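Local coordinates for protein putative phophotriesterase (PDB 3RHG) that is probably a zinc-dependent hydrolase of the phosphotriesterase family, acting on ester bonds with a pair of metal ions in its active site, at residues 165-170 / 196-201; 225-230 / 248-253. All coordinates share one frame; numbering follows the deposited sequence.

Interaction 1: residues 165-170 / 196-201; sequences GEIGVS and MNIHMP. With ZN (zinc ion), chain C; ZN (zinc ion), chain B.
Glu166 and His199 meet across two parallel strands by sharing one zinc ion of a binuclear site, carried here by the beta-alpha-beta unit 163-168, 175-188, 195-199. Glu166 OE1 lies 1.9 Å from the zinc of chain C, and His199 ND1 binds that ion at 2.0 Å. OE1 sits at the edge of the imidazole, in its plane, while the carboxylate is turned 48° from the ring; the ion, not a hydrogen bond, joins the two groups. Glu166 OE2 reaches the zinc of chain B at 2.1 Å, so Glu166 bridges the pair. His229 also binds the first ion, and His23, His25 and Asp294 bind the second.

Backbone bonds set the parallel register: Ile167 N gives to Asn197 O at 2.9 Å and nearly straight (165°), His199 N to Ile167 O, and Val169 N to His199 O.

On the apolar face, toward helices 175-188 and 207-217, Ile167 CB packs on Ile198 CD1 at 4.0 Å. Beyond the strand, Val169 CG2, anti to its carbonyl carbon, touches Ile198 CG2 at 3.6 Å, and Val169 CG1 meets Pro201 CD.

One carboxylate splitting its oxygens between two ions would spread its negative charge over both and probably help fix their spacing.

Interaction 2: residues 225-230 / 248-253; sequences ISLAHS and VWLEFD. With ZN (zinc ion), chain C; BEZ (benzoic acid), chain D.
His229, just beyond strand 225-227, turns its ring edge to the carboxylate of Asp253, and its side chain can be followed outward. CB stands at the margin, 4.2 Å from Asp253 OD1. CG lies anti to the carbonyl carbon (chi1 -44°), which swings the ring back toward the segment 248-253, and has Asp253 OD1 and BEZ C3 near it. ND1 donates to Asp253 OD1 at 2.8 Å, on the syn side but 34° out of the carboxylate plane, with the two planes 70° apart. CE1 approaches BEZ C3 at 3.6 Å, and CD2 has BEZ C2 nearby. At the tip, NE2 binds the zinc of chain C at 2.0 Å. The benzoic acid turns its edge, at C3, to one ring face; Ala228 CB covers the opposite one.

Asp253 OD2 accepts from His229 N at 2.9 Å and lies 2.5 Å from Glu251 OE1, so one of these two acids probably holds a proton.

Trp249 N to Ile225 O and Leu227 N to Trp249 O tie the strands of the beta-alpha-beta unit 225-227, 237-245, 249-252. Leu227 O accepts from Glu251 N and, from the other face of its plane, from Ser230 OG. Leu227 CD1 touches both Val248 CG2 and Leu250 CD2, and Leu250 packs on helix 237-245.

This is a histidine-carboxylate pair behind a zinc ligand: one Asp253 bond fixes the ring's rotation, the other the backbone that carries it.

In the fold
From the N terminus, interaction 1 closes first, when the chain leaves strand 163-168, passes through helix 175-188 and returns as strand 195-199. Helix 207-217 then leads to strand 225-227, where interaction 2 opens; helix 237-245 carries the chain round to strand 249-252, which closes it. The two loops are in series, neither nesting nor crossing. Each is a beta-alpha-beta crossover of the parallel eight-stranded sheet, consistent with the (beta/alpha)8 barrel of the metallo-dependent hydrolases. Strands 195-199 and 225-227 are neighbours, so Ile198 O can meet Ala228 N at 2.9 Å, a probable hydrogen bond. At the C-terminal strand ends, both contacts supply ligands to the zinc of chain C.

Interaction 1: residues 165-170 / 196-201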
loop_
_atom_site.group_PDB
_atom_site.type_symbol
_atom_site.label_atom_id
_atom_site.label_comp_id
_atom_site.label_asym_id
_atom_site.label_seq_id
_atom_site.Cartn_x
_atom_site.Cartn_y
_atom_site.Cartn_z
ATOM N N GLY A 165 -19.114 16.443 15.234
ATOM C CA GLY A 165 -17.805 16.257 14.590
ATOM C C GLY A 165 -17.916 16.203 13.084
ATOM O O GLY A 165 -18.985 16.490 12.551
ATOM N N GLU A 166 -16.815 15.881 12.396
ATOM C CA GLU A 166 -15.493 15.832 13.013
ATOM C C GLU A 166 -14.963 17.257 13.230
ATOM O O GLU A 166 -14.922 18.077 12.287
ATOM C CB GLU A 166 -14.518 14.978 12.201
ATOM C CG GLU A 166 -14.275 15.418 10.761
ATOM C CD GLU A 166 -13.226 14.523 10.088
ATOM O OE1 GLU A 166 -12.075 14.507 10.563
ATOM O OE2 GLU A 166 -13.546 13.812 9.115
ATOM N N ILE A 167 -14.632 17.573 14.478
ATOM C CA ILE A 167 -14.283 18.945 14.862
ATOM C C ILE A 167 -12.850 19.212 14.443
ATOM O O ILE A 167 -11.929 18.488 14.823
ATOM C CB ILE A 167 -14.437 19.182 16.374
ATOM C CG1 ILE A 167 -15.855 18.831 16.835
ATOM C CG2 ILE A 167 -14.055 20.647 16.757
ATOM C CD1 ILE A 167 -16.964 19.701 16.185
ATOM N N GLY A 168 -12.642 20.272 13.672
ATOM C CA GLY A 168 -11.324 20.493 13.066
ATOM C C GLY A 168 -10.262 21.063 13.999
ATOM O O GLY A 168 -10.356 22.232 14.427
ATOM N N VAL A 169 -9.230 20.258 14.283
ATOM C CA VAL A 169 -8.009 20.758 14.923
ATOM C C VAL A 169 -6.907 20.594 13.879
ATOM O O VAL A 169 -6.527 19.466 13.537
ATOM C CB VAL A 169 -7.631 19.960 16.208
ATOM C CG1 VAL A 169 -6.279 20.432 16.791
ATOM C CG2 VAL A 169 -8.751 20.038 17.252
ATOM N N SER A 170 -6.417 21.703 13.319
ATOM C CA SER A 170 -5.434 21.616 12.255
ATOM C C SER A 170 -4.025 21.544 12.866
ATOM O O SER A 170 -3.867 21.680 14.076
ATOM C CB SER A 170 -5.520 22.862 11.353
ATOM O OG SER A 170 -4.942 23.977 12.034
ATOM N N MET A 196 -18.526 13.050 20.561
ATOM C CA MET A 196 -17.821 14.122 19.876
ATOM C C MET A 196 -16.549 13.533 19.301
ATOM O O MET A 196 -15.748 12.967 20.045
ATOM C CB MET A 196 -17.462 15.236 20.859
ATOM C CG MET A 196 -16.841 16.437 20.162
ATOM S SD MET A 196 -16.042 17.555 21.360
ATOM C CE MET A 196 -17.284 17.737 22.617
ATOM N N ASN A 197 -16.386 13.656 17.986
ATOM C CA ASN A 197 -15.252 13.110 17.253
ATOM C C ASN A 197 -14.363 14.267 16.841
ATOM O O ASN A 197 -14.843 15.196 16.168
ATOM C CB ASN A 197 -15.781 12.362 16.036
ATOM C CG ASN A 197 -14.713 11.622 15.258
ATOM O OD1 ASN A 197 -14.667 11.764 14.049
ATOM N ND2 ASN A 197 -13.904 10.773 15.927
ATOM N N ILE A 198 -13.103 14.242 17.283
ATOM C CA ILE A 198 -12.186 15.349 17.003
ATOM C C ILE A 198 -11.254 14.976 15.863
ATOM O O ILE A 198 -10.492 14.030 15.964
ATOM C CB ILE A 198 -11.319 15.717 18.245
ATOM C CG1 ILE A 198 -12.182 15.853 19.516
ATOM C CG2 ILE A 198 -10.499 17.001 17.996
ATOM C CD1 ILE A 198 -13.227 16.871 19.423
ATOM N N HIS A 199 -11.269 15.769 14.792
ATOM C CA HIS A 199 -10.257 15.639 13.773
ATOM C C HIS A 199 -8.948 16.119 14.390
ATOM O O HIS A 199 -8.790 17.316 14.682
ATOM C CB HIS A 199 -10.596 16.524 12.559
ATOM C CG HIS A 199 -9.438 16.720 11.628
ATOM N ND1 HIS A 199 -9.231 15.930 10.517
ATOM C CD2 HIS A 199 -8.420 17.623 11.644
ATOM C CE1 HIS A 199 -8.129 16.328 9.897
ATOM N NE2 HIS A 199 -7.623 17.355 10.560
ATOM N N MET A 200 -8.018 15.201 14.611
ATOM C CA MET A 200 -6.699 15.554 15.124
ATOM C C MET A 200 -5.719 15.642 13.979
ATOM O O MET A 200 -5.866 14.954 12.976
ATOM C CB MET A 200 -6.193 14.494 16.112
ATOM C CG MET A 200 -7.064 14.418 17.354
ATOM S SD MET A 200 -7.004 15.911 18.384
ATOM C CE MET A 200 -5.338 15.727 19.038
ATOM N N PRO A 201 -4.691 16.477 14.147
ATOM C CA PRO A 201 -3.576 16.468 13.192
ATOM C C PRO A 201 -2.716 15.254 13.530
ATOM O O PRO A 201 -1.931 15.288 14.472
ATOM C CB PRO A 201 -2.866 17.789 13.475
ATOM C CG PRO A 201 -3.189 18.093 14.941
ATOM C CD PRO A 201 -4.558 17.503 15.203
HETATM ZN ZN ZN C . -10.311 14.370 9.819
HETATM ZN ZN ZN B . -12.938 11.984 8.211
#

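Interaction 2: residues 225-230 / 248-253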
loop_
_atom_site.group_PDB
_atom_site.type_symbol
_atom_site.label_atom_id
_atom_site.label_comp_id
_atom_site.label_asym_id
_atom_site.label_seq_id
_atom_site.Cartn_x
_atom_site.Cartn_y
_atom_site.Cartn_z
ATOM N N ILE A 225 -15.923 11.181 24.121
ATOM C CA ILE A 225 -14.993 11.857 23.205
ATOM C C ILE A 225 -14.100 10.836 22.506
ATOM O O ILE A 225 -13.543 9.938 23.153
ATOM C CB ILE A 225 -14.130 12.877 23.977
ATOM C CG1 ILE A 225 -15.048 14.045 24.421
ATOM C CG2 ILE A 225 -12.947 13.412 23.114
ATOM C CD1 ILE A 225 -14.467 14.875 25.469
ATOM N N SER A 226 -13.963 10.970 21.187
ATOM C CA SER A 226 -13.014 10.164 20.432
ATOM C C SER A 226 -12.023 11.036 19.684
ATOM O O SER A 226 -12.399 12.079 19.099
ATOM C CB SER A 226 -13.728 9.219 19.458
ATOM O OG SER A 226 -14.579 9.958 18.594
ATOM N N LEU A 227 -10.766 10.607 19.710
ATOM C CA LEU A 227 -9.723 11.304 18.970
ATOM C C LEU A 227 -9.532 10.616 17.617
ATOM O O LEU A 227 -9.014 9.519 17.552
ATOM C CB LEU A 227 -8.403 11.380 19.768
ATOM C CG LEU A 227 -8.513 12.057 21.141
ATOM C CD1 LEU A 227 -7.121 12.157 21.815
ATOM C CD2 LEU A 227 -9.128 13.460 20.969
ATOM N N ALA A 228 -9.981 11.253 16.543
ATOM C CA ALA A 228 -9.811 10.697 15.203
ATOM C C ALA A 228 -8.340 10.743 14.771
ATOM O O ALA A 228 -7.531 11.495 15.306
ATOM C CB ALA A 228 -10.660 11.485 14.174
ATOM N N HIS A 229 -8.022 9.931 13.782
ATOM C CA HIS A 229 -6.717 9.913 13.156
ATOM C C HIS A 229 -5.609 9.658 14.186
ATOM O O HIS A 229 -4.552 10.295 14.180
ATOM C CB HIS A 229 -6.478 11.230 12.405
ATOM C CG HIS A 229 -7.655 11.696 11.607
ATOM N ND1 HIS A 229 -8.483 10.830 10.927
ATOM C CD2 HIS A 229 -8.142 12.938 11.374
ATOM C CE1 HIS A 229 -9.447 11.511 10.331
ATOM N NE2 HIS A 229 -9.256 12.796 10.569
ATOM N N SER A 230 -5.859 8.706 15.078
ATOM C CA SER A 230 -4.836 8.289 16.012
ATOM C C SER A 230 -3.805 7.391 15.316
ATOM O O SER A 230 -2.739 7.136 15.880
ATOM C CB SER A 230 -5.480 7.536 17.189
ATOM O OG SER A 230 -6.350 8.389 17.932
ATOM N N VAL A 248 -10.497 8.919 27.241
ATOM C CA VAL A 248 -11.117 9.087 25.937
ATOM C C VAL A 248 -10.915 7.865 25.051
ATOM O O VAL A 248 -10.116 6.972 25.376
ATOM C CB VAL A 248 -10.568 10.344 25.203
ATOM C CG1 VAL A 248 -10.816 11.586 26.069
ATOM C CG2 VAL A 248 -9.084 10.154 24.798
ATOM N N TRP A 249 -11.625 7.839 23.923
ATOM C CA TRP A 249 -11.458 6.792 22.931
ATOM C C TRP A 249 -10.387 7.180 21.928
ATOM O O TRP A 249 -10.335 8.342 21.488
ATOM C CB TRP A 249 -12.764 6.581 22.164
ATOM C CG TRP A 249 -13.913 6.111 22.986
ATOM C CD1 TRP A 249 -14.734 6.873 23.769
ATOM C CD2 TRP A 249 -14.398 4.757 23.095
ATOM N NE1 TRP A 249 -15.702 6.080 24.357
ATOM C CE2 TRP A 249 -15.532 4.787 23.937
ATOM C CE3 TRP A 249 -14.015 3.544 22.515
ATOM C CZ2 TRP A 249 -16.255 3.627 24.270
ATOM C CZ3 TRP A 249 -14.732 2.381 22.854
ATOM C CH2 TRP A 249 -15.856 2.446 23.704
ATOM N N LEU A 250 -9.527 6.241 21.557
ATOM C CA LEU A 250 -8.642 6.456 20.422
ATOM C C LEU A 250 -9.257 5.787 19.211
ATOM O O LEU A 250 -9.577 4.604 19.246
ATOM C CB LEU A 250 -7.225 5.905 20.671
ATOM C CG LEU A 250 -6.419 6.653 21.739
ATOM C CD1 LEU A 250 -4.962 6.131 21.740
ATOM C CD2 LEU A 250 -6.436 8.157 21.516
ATOM N N GLU A 251 -9.401 6.541 18.129
ATOM C CA GLU A 251 -9.985 6.013 16.911
ATOM C C GLU A 251 -8.909 5.854 15.845
ATOM O O GLU A 251 -8.218 6.828 15.478
ATOM C CB GLU A 251 -11.077 6.958 16.413
ATOM C CG GLU A 251 -11.707 6.565 15.093
ATOM C CD GLU A 251 -12.837 7.509 14.762
ATOM O OE1 GLU A 251 -12.623 8.546 14.067
ATOM O OE2 GLU A 251 -13.945 7.242 15.251
ATOM N N PHE A 252 -8.749 4.617 15.378
ATOM C CA PHE A 252 -7.862 4.270 14.288
ATOM C C PHE A 252 -8.757 4.192 13.087
ATOM O O PHE A 252 -9.361 3.150 12.809
ATOM C CB PHE A 252 -7.143 2.938 14.566
ATOM C CG PHE A 252 -6.129 3.028 15.682
ATOM C CD1 PHE A 252 -4.768 3.120 15.399
ATOM C CD2 PHE A 252 -6.542 3.036 17.014
ATOM C CE1 PHE A 252 -3.824 3.219 16.437
ATOM C CE2 PHE A 252 -5.624 3.124 18.061
ATOM C CZ PHE A 252 -4.253 3.204 17.779
ATOM N N ASP A 253 -8.899 5.320 12.399
ATOM C CA ASP A 253 -9.872 5.420 11.327
ATOM C C ASP A 253 -9.216 5.520 9.941
ATOM O O ASP A 253 -9.887 5.878 8.967
ATOM C CB ASP A 253 -10.789 6.633 11.572
ATOM C CG ASP A 253 -10.014 7.878 11.928
ATOM O OD1 ASP A 253 -8.934 8.051 11.348
ATOM O OD2 ASP A 253 -10.447 8.650 12.814
HETATM ZN ZN ZN C . -10.311 14.370 9.819
HETATM C C BEZ D . -5.117 14.791 7.229
HETATM O O1 BEZ D . -5.152 15.316 8.362
HETATM O O2 BEZ D . -4.585 15.409 6.276
HETATM C C1 BEZ D . -5.699 13.433 6.997
HETATM C C2 BEZ D . -6.423 12.782 7.999
HETATM C C3 BEZ D . -6.970 11.523 7.754
HETATM C C4 BEZ D . -6.776 10.907 6.525
HETATM C C5 BEZ D . -6.042 11.554 5.536
HETATM C C6 BEZ D . -5.505 12.819 5.761
#